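Local coordinates for 2-Keto-3-deoxy-(6-phospho-)gluconate aldolase (PDB 2R91), which belongs to the dihydrodipicolinate synthetase family of aldolase-like enzymes and folds as a TIM barrel, with four protein chains in the assembly, at residues 9-14 / 257-262; 26-31 / 251-256. All coordinates share one frame; numbering follows the deposited sequence.

How the interactions relate
From the N terminus, the chain completes barrel strand 2-6 and enters residues 9-14, the first half of interaction 1, before helix 18-30 presents residues 26-31 to interaction 2. The remaining seven strands of the TIM barrel follow before helix 239-251 ends. Residues 251-256 then close the inner loop on helix 18-30, and residues 257-262, next in sequence, close the outer loop on the short strand 11-12. Interaction 2 is therefore nested inside interaction 1 without crossing it. Their centres lie about 17 Å apart, with Thr10 touching Ala255 between them. The pair illustrates how one late connection can fasten two successive early elements of a barrel chain.

Interaction 1 of 2, residues 9-14 / 257-262; sequences TTFRGG and EPRGPV
Phe11 and Glu257 face each other as a single antiparallel, hydrogen-bonded bridge, and the ring of Phe11 reaches on to Arg259. Strand 11-12 pairs antiparallel with 15-16 in a small sheet after the first barrel strand, and Glu257, in the loop after helix 239-251, adds its bridge there. The Phe11 N to Glu257 O bond measures 3.0 Å; the return bond from Glu257 N to Phe11 O is weak. Followed outward, Phe11 CB sits 3.1 Å from Glu257 O. With CG beside the backbone N (chi1 -69°), Phe11 CD2 lies 3.4 Å from Glu257 O, which sits at the ring edge and in its plane. Farther out, Arg259 CB stands over one face, 4.2 Å from the centroid of the Phe11 ring, in a CH-pi contact. At the tip, Phe11 CE1 comes within 3.4 Å of Arg259 NH1, while Phe11 CZ lies over the centre of the guanidinium, 3.6 Å from Arg259 CZ. The two planes are inclined by 49°, a tilted approach and not a parallel stack. Arg259 NH1 forms a salt bridge with Glu52, and NH2 bonds to the carbonyl of Ala47. Gly260 makes backbone hydrogen bonds to the second subunit, placing the contact beside an interface. Near the carboxylate of Glu257, two waters accept from Gly13 N and Gly14 N and each donates a long bond to Glu257 OE1. The chemistry implies a division of labour: Glu257 O serves a backbone N-H and borders an aromatic edge, while the arginine lends its CB and guanidinium face to phenylalanine and its N-H groups to Glu52 and Ala47.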
loop_
_atom_site.group_PDB
_atom_site.type_symbol
_atom_site.label_atom_id
_atom_site.label_comp_id
_atom_site.label_asym_id
_atom_site.label_seq_id
_atom_site.Cartn_x
_atom_site.Cartn_y
_atom_site.Cartn_z
ATOM N N THR A 9 20.426 15.320 -15.848
ATOM C CA THR A 9 21.456 14.858 -16.738
ATOM C C THR A 9 21.032 15.261 -18.166
ATOM O O THR A 9 20.015 14.805 -18.674
ATOM C CB THR A 9 21.596 13.340 -16.600
ATOM O OG1 THR A 9 21.962 13.006 -15.251
ATOM C CG2 THR A 9 22.629 12.806 -17.584
ATOM N N THR A 10 21.821 16.126 -18.798
ATOM C CA THR A 10 21.422 16.796 -20.037
ATOM C C THR A 10 21.903 16.013 -21.272
ATOM O O THR A 10 23.063 16.184 -21.676
ATOM C CB THR A 10 22.004 18.225 -20.104
ATOM O OG1 THR A 10 23.422 18.158 -19.888
ATOM C CG2 THR A 10 21.422 19.174 -19.000
ATOM N N PHE A 11 21.037 15.179 -21.867
ATOM C CA PHE A 11 21.339 14.493 -23.125
ATOM C C PHE A 11 21.059 15.421 -24.326
ATOM O O PHE A 11 20.153 16.277 -24.286
ATOM C CB PHE A 11 20.494 13.216 -23.310
ATOM C CG PHE A 11 20.847 12.105 -22.375
ATOM C CD1 PHE A 11 21.773 11.124 -22.753
ATOM C CD2 PHE A 11 20.260 12.018 -21.125
ATOM C CE1 PHE A 11 22.108 10.095 -21.874
ATOM C CE2 PHE A 11 20.565 10.971 -20.255
ATOM C CZ PHE A 11 21.513 10.016 -20.633
ATOM N N ARG A 12 21.853 15.255 -25.382
ATOM C CA ARG A 12 21.540 15.830 -26.686
ATOM C C ARG A 12 22.134 14.921 -27.746
ATOM O O ARG A 12 23.278 14.474 -27.610
ATOM C CB ARG A 12 22.097 17.249 -26.830
ATOM C CG ARG A 12 22.086 17.757 -28.263
ATOM C CD ARG A 12 22.747 19.128 -28.371
ATOM N NE ARG A 12 21.827 20.137 -27.859
ATOM C CZ ARG A 12 22.138 21.415 -27.646
ATOM N NH1 ARG A 12 23.373 21.875 -27.896
ATOM N NH2 ARG A 12 21.197 22.238 -27.164
ATOM N N GLY A 13 21.361 14.640 -28.790
ATOM C CA GLY A 13 21.808 13.729 -29.851
ATOM C C GLY A 13 22.122 12.327 -29.351
ATOM O O GLY A 13 22.983 11.630 -29.916
ATOM N N GLY A 14 21.455 11.912 -28.276
ATOM C CA GLY A 14 21.634 10.561 -27.735
ATOM C C GLY A 14 22.733 10.407 -26.701
ATOM O O GLY A 14 22.818 9.377 -26.015
ATOM N N GLU A 257 17.655 16.970 -22.823
ATOM C CA GLU A 257 16.563 15.987 -22.872
ATOM C C GLU A 257 16.917 14.819 -21.993
ATOM O O GLU A 257 18.113 14.555 -21.765
ATOM C CB GLU A 257 16.456 15.394 -24.281
ATOM C CG GLU A 257 16.017 16.320 -25.334
ATOM C CD GLU A 257 15.766 15.580 -26.620
ATOM O OE1 GLU A 257 16.580 14.693 -26.986
ATOM O OE2 GLU A 257 14.720 15.872 -27.247
ATOM N N PRO A 258 15.894 14.092 -21.508
ATOM C CA PRO A 258 16.126 12.789 -20.869
ATOM C C PRO A 258 16.249 11.714 -21.973
ATOM O O PRO A 258 16.418 12.055 -23.142
ATOM C CB PRO A 258 14.863 12.585 -20.015
ATOM C CG PRO A 258 13.777 13.305 -20.819
ATOM C CD PRO A 258 14.455 14.482 -21.490
ATOM N N ARG A 259 16.247 10.445 -21.602
ATOM C CA ARG A 259 16.375 9.353 -22.576
ATOM C C ARG A 259 15.351 8.257 -22.273
ATOM O O ARG A 259 15.134 7.898 -21.106
ATOM C CB ARG A 259 17.814 8.787 -22.552
ATOM C CG ARG A 259 18.079 7.545 -23.423
ATOM C CD ARG A 259 19.563 7.074 -23.348
ATOM N NE ARG A 259 19.956 6.642 -21.997
ATOM C CZ ARG A 259 21.224 6.515 -21.607
ATOM N NH1 ARG A 259 22.224 6.758 -22.487
ATOM N NH2 ARG A 259 21.497 6.131 -20.357
ATOM N N GLY A 260 14.746 7.730 -23.341
ATOM C CA GLY A 260 13.947 6.483 -23.316
ATOM C C GLY A 260 14.344 5.581 -22.179
ATOM O O GLY A 260 15.508 5.167 -22.212
ATOM N N PRO A 261 13.360 4.869 -21.617
ATOM C CA PRO A 261 11.958 5.045 -21.175
ATOM C C PRO A 261 11.488 6.395 -20.639
ATOM O O PRO A 261 10.291 6.656 -20.681
ATOM C CB PRO A 261 11.704 3.862 -20.208
ATOM C CG PRO A 261 13.012 3.648 -19.596
ATOM C CD PRO A 261 13.989 3.817 -20.796
ATOM N N VAL A 262 12.398 7.227 -20.154
ATOM C CA VAL A 262 12.034 8.591 -19.809
ATOM C C VAL A 262 12.102 9.451 -21.083
ATOM O O VAL A 262 13.009 10.265 -21.255
ATOM C CB VAL A 262 12.908 9.137 -18.680
ATOM C CG1 VAL A 262 12.307 10.457 -18.125
ATOM C CG2 VAL A 262 13.106 8.063 -17.561
HETATM O O HOH W 1 18.761 15.730 -29.181
HETATM O O HOH W 2 19.386 13.006 -26.668
#

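Interaction 2 of 2, residues 26-31 / 251-256; sequences KNITSK and QGYEAG
Asn27 on helix 18-30 of the TIM barrel and Lys31 just beyond it meet Gln251 and Tyr253 where the chain leaves helix 239-251. Among the hydrogen bonds, Asn27 CG lies anti to the backbone N (chi1 177°), and the amide nitrogen ND2 donates twice. One bond runs 2.9 Å from Asn27 ND2 to Gln251 OE1, nearly straight at 167° and within the Asn27 amide plane, although it arrives above the carbonyl plane of the glutamine. The other spans 3.0 Å from Asn27 ND2 to Tyr253 OH and is more bent, tilted from the asparagine amide plane. Lys31, extended beyond CG, comes from the opposite direction to Gln251, and Lys31 NZ donates to Gln251 OE1 over 2.8 Å. That oxygen is therefore gripped by two donors, and the nearby ammonium would be expected to polarise its carbonyl. The other half of the glutamine amide, NE2, bonds to Tyr200 O and Glu203 OE1, which fixes the flip of the group; Tyr253 OH is also hydrogen-bonded to His24 ND1. Water adds a further link, donating to Gln251 O and accepting a weak bond from Lys31 NZ. Van der Waals contact is confined mainly to the tyrosine: Tyr253 CE2 lies 3.6 Å from Asn27 CG, which meets the ring at its edge with the amide plane almost perpendicular to it. Gly252, with positive phi, turns the chain out of helix 239-251 between the two partner side chains. Within residues 26-31, Ser30 OG donates to Asn27 O over 2.6 Å, in the carbonyl plane and on a lone pair.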
loop_
_atom_site.group_PDB
_atom_site.type_symbol
_atom_site.label_atom_id
_atom_site.label_comp_id
_atom_site.label_asym_id
_atom_site.label_seq_id
_atom_site.Cartn_x
_atom_site.Cartn_y
_atom_site.Cartn_z
ATOM N N LYS A 26 26.252 26.085 -13.645
ATOM C CA LYS A 26 26.800 27.380 -13.283
ATOM C C LYS A 26 25.683 28.412 -13.062
ATOM O O LYS A 26 25.781 29.258 -12.175
ATOM C CB LYS A 26 27.798 27.839 -14.350
ATOM C CG LYS A 26 29.092 26.974 -14.340
ATOM C CD LYS A 26 29.900 27.158 -15.652
ATOM C CE LYS A 26 30.988 26.083 -15.816
ATOM N NZ LYS A 26 31.545 26.106 -17.217
ATOM N N ASN A 27 24.626 28.335 -13.866
ATOM C CA ASN A 27 23.450 29.181 -13.616
ATOM C C ASN A 27 22.817 28.914 -12.247
ATOM O O ASN A 27 22.651 29.819 -11.415
ATOM C CB ASN A 27 22.392 29.001 -14.706
ATOM C CG ASN A 27 21.136 29.823 -14.427
ATOM O OD1 ASN A 27 21.209 31.047 -14.347
ATOM N ND2 ASN A 27 19.992 29.156 -14.236
ATOM N N ILE A 28 22.470 27.663 -11.972
ATOM C CA ILE A 28 21.724 27.437 -10.729
ATOM C C ILE A 28 22.577 27.682 -9.486
ATOM O O ILE A 28 22.080 28.126 -8.459
ATOM C CB ILE A 28 20.997 26.057 -10.725
ATOM C CG1 ILE A 28 21.998 24.897 -10.537
ATOM C CG2 ILE A 28 20.176 25.907 -12.022
ATOM C CD1 ILE A 28 21.356 23.466 -10.714
ATOM N N THR A 29 23.877 27.413 -9.548
ATOM C CA THR A 29 24.706 27.708 -8.375
ATOM C C THR A 29 24.859 29.239 -8.202
ATOM O O THR A 29 25.056 29.718 -7.094
ATOM C CB THR A 29 26.107 27.018 -8.424
ATOM O OG1 THR A 29 26.747 27.378 -9.639
ATOM C CG2 THR A 29 25.973 25.479 -8.386
ATOM N N SER A 30 24.744 30.003 -9.282
ATOM C CA SER A 30 24.731 31.458 -9.145
ATOM C C SER A 30 23.450 31.992 -8.468
ATOM O O SER A 30 23.422 33.118 -7.951
ATOM C CB SER A 30 24.925 32.149 -10.487
ATOM O OG SER A 30 23.702 32.226 -11.210
ATOM N N LYS A 31 22.395 31.178 -8.486
ATOM C CA LYS A 31 21.087 31.585 -8.003
ATOM C C LYS A 31 20.727 30.962 -6.672
ATOM O O LYS A 31 19.562 30.993 -6.277
ATOM C CB LYS A 31 20.018 31.279 -9.050
ATOM C CG LYS A 31 20.140 32.179 -10.267
ATOM C CD LYS A 31 18.963 32.079 -11.195
ATOM C CE LYS A 31 19.188 32.920 -12.417
ATOM N NZ LYS A 31 17.985 32.952 -13.279
ATOM N N GLN A 251 14.274 29.474 -16.731
ATOM C CA GLN A 251 15.689 29.912 -16.760
ATOM C C GLN A 251 16.131 30.400 -18.145
ATOM O O GLN A 251 17.141 31.073 -18.264
ATOM C CB GLN A 251 16.636 28.794 -16.261
ATOM C CG GLN A 251 16.386 28.357 -14.826
ATOM C CD GLN A 251 16.459 29.529 -13.864
ATOM O OE1 GLN A 251 17.404 30.339 -13.926
ATOM N NE2 GLN A 251 15.452 29.646 -12.969
ATOM N N GLY A 252 15.395 30.045 -19.184
ATOM C CA GLY A 252 15.594 30.665 -20.489
ATOM C C GLY A 252 16.787 30.183 -21.307
ATOM O O GLY A 252 17.305 30.926 -22.156
ATOM N N TYR A 253 17.229 28.953 -21.074
ATOM C CA TYR A 253 18.269 28.354 -21.921
ATOM C C TYR A 253 17.913 26.901 -22.200
ATOM O O TYR A 253 17.048 26.315 -21.521
ATOM C CB TYR A 253 19.676 28.468 -21.288
ATOM C CG TYR A 253 19.772 27.962 -19.866
ATOM C CD1 TYR A 253 19.674 26.602 -19.570
ATOM C CD2 TYR A 253 19.955 28.851 -18.817
ATOM C CE1 TYR A 253 19.739 26.139 -18.222
ATOM C CE2 TYR A 253 20.048 28.416 -17.503
ATOM C CZ TYR A 253 19.927 27.052 -17.222
ATOM O OH TYR A 253 20.014 26.681 -15.915
ATOM N N GLU A 254 18.598 26.315 -23.176
ATOM C CA GLU A 254 18.346 24.931 -23.560
ATOM C C GLU A 254 18.823 23.998 -22.464
ATOM O O GLU A 254 19.932 24.131 -21.958
ATOM C CB GLU A 254 19.044 24.583 -24.877
ATOM C CG GLU A 254 18.348 25.115 -26.131
ATOM C CD GLU A 254 18.985 24.572 -27.427
ATOM O OE1 GLU A 254 20.034 23.874 -27.337
ATOM O OE2 GLU A 254 18.440 24.835 -28.539
ATOM N N ALA A 255 17.974 23.044 -22.093
ATOM C CA ALA A 255 18.271 22.178 -20.954
ATOM C C ALA A 255 18.569 20.751 -21.389
ATOM O O ALA A 255 18.736 19.885 -20.543
ATOM C CB ALA A 255 17.076 22.163 -19.980
ATOM N N GLY A 256 18.566 20.493 -22.698
ATOM C CA GLY A 256 18.719 19.120 -23.193
ATOM C C GLY A 256 17.471 18.290 -22.912
ATOM O O GLY A 256 16.378 18.844 -22.725
HETATM O O HOH W 3 18.732 32.390 -16.585
#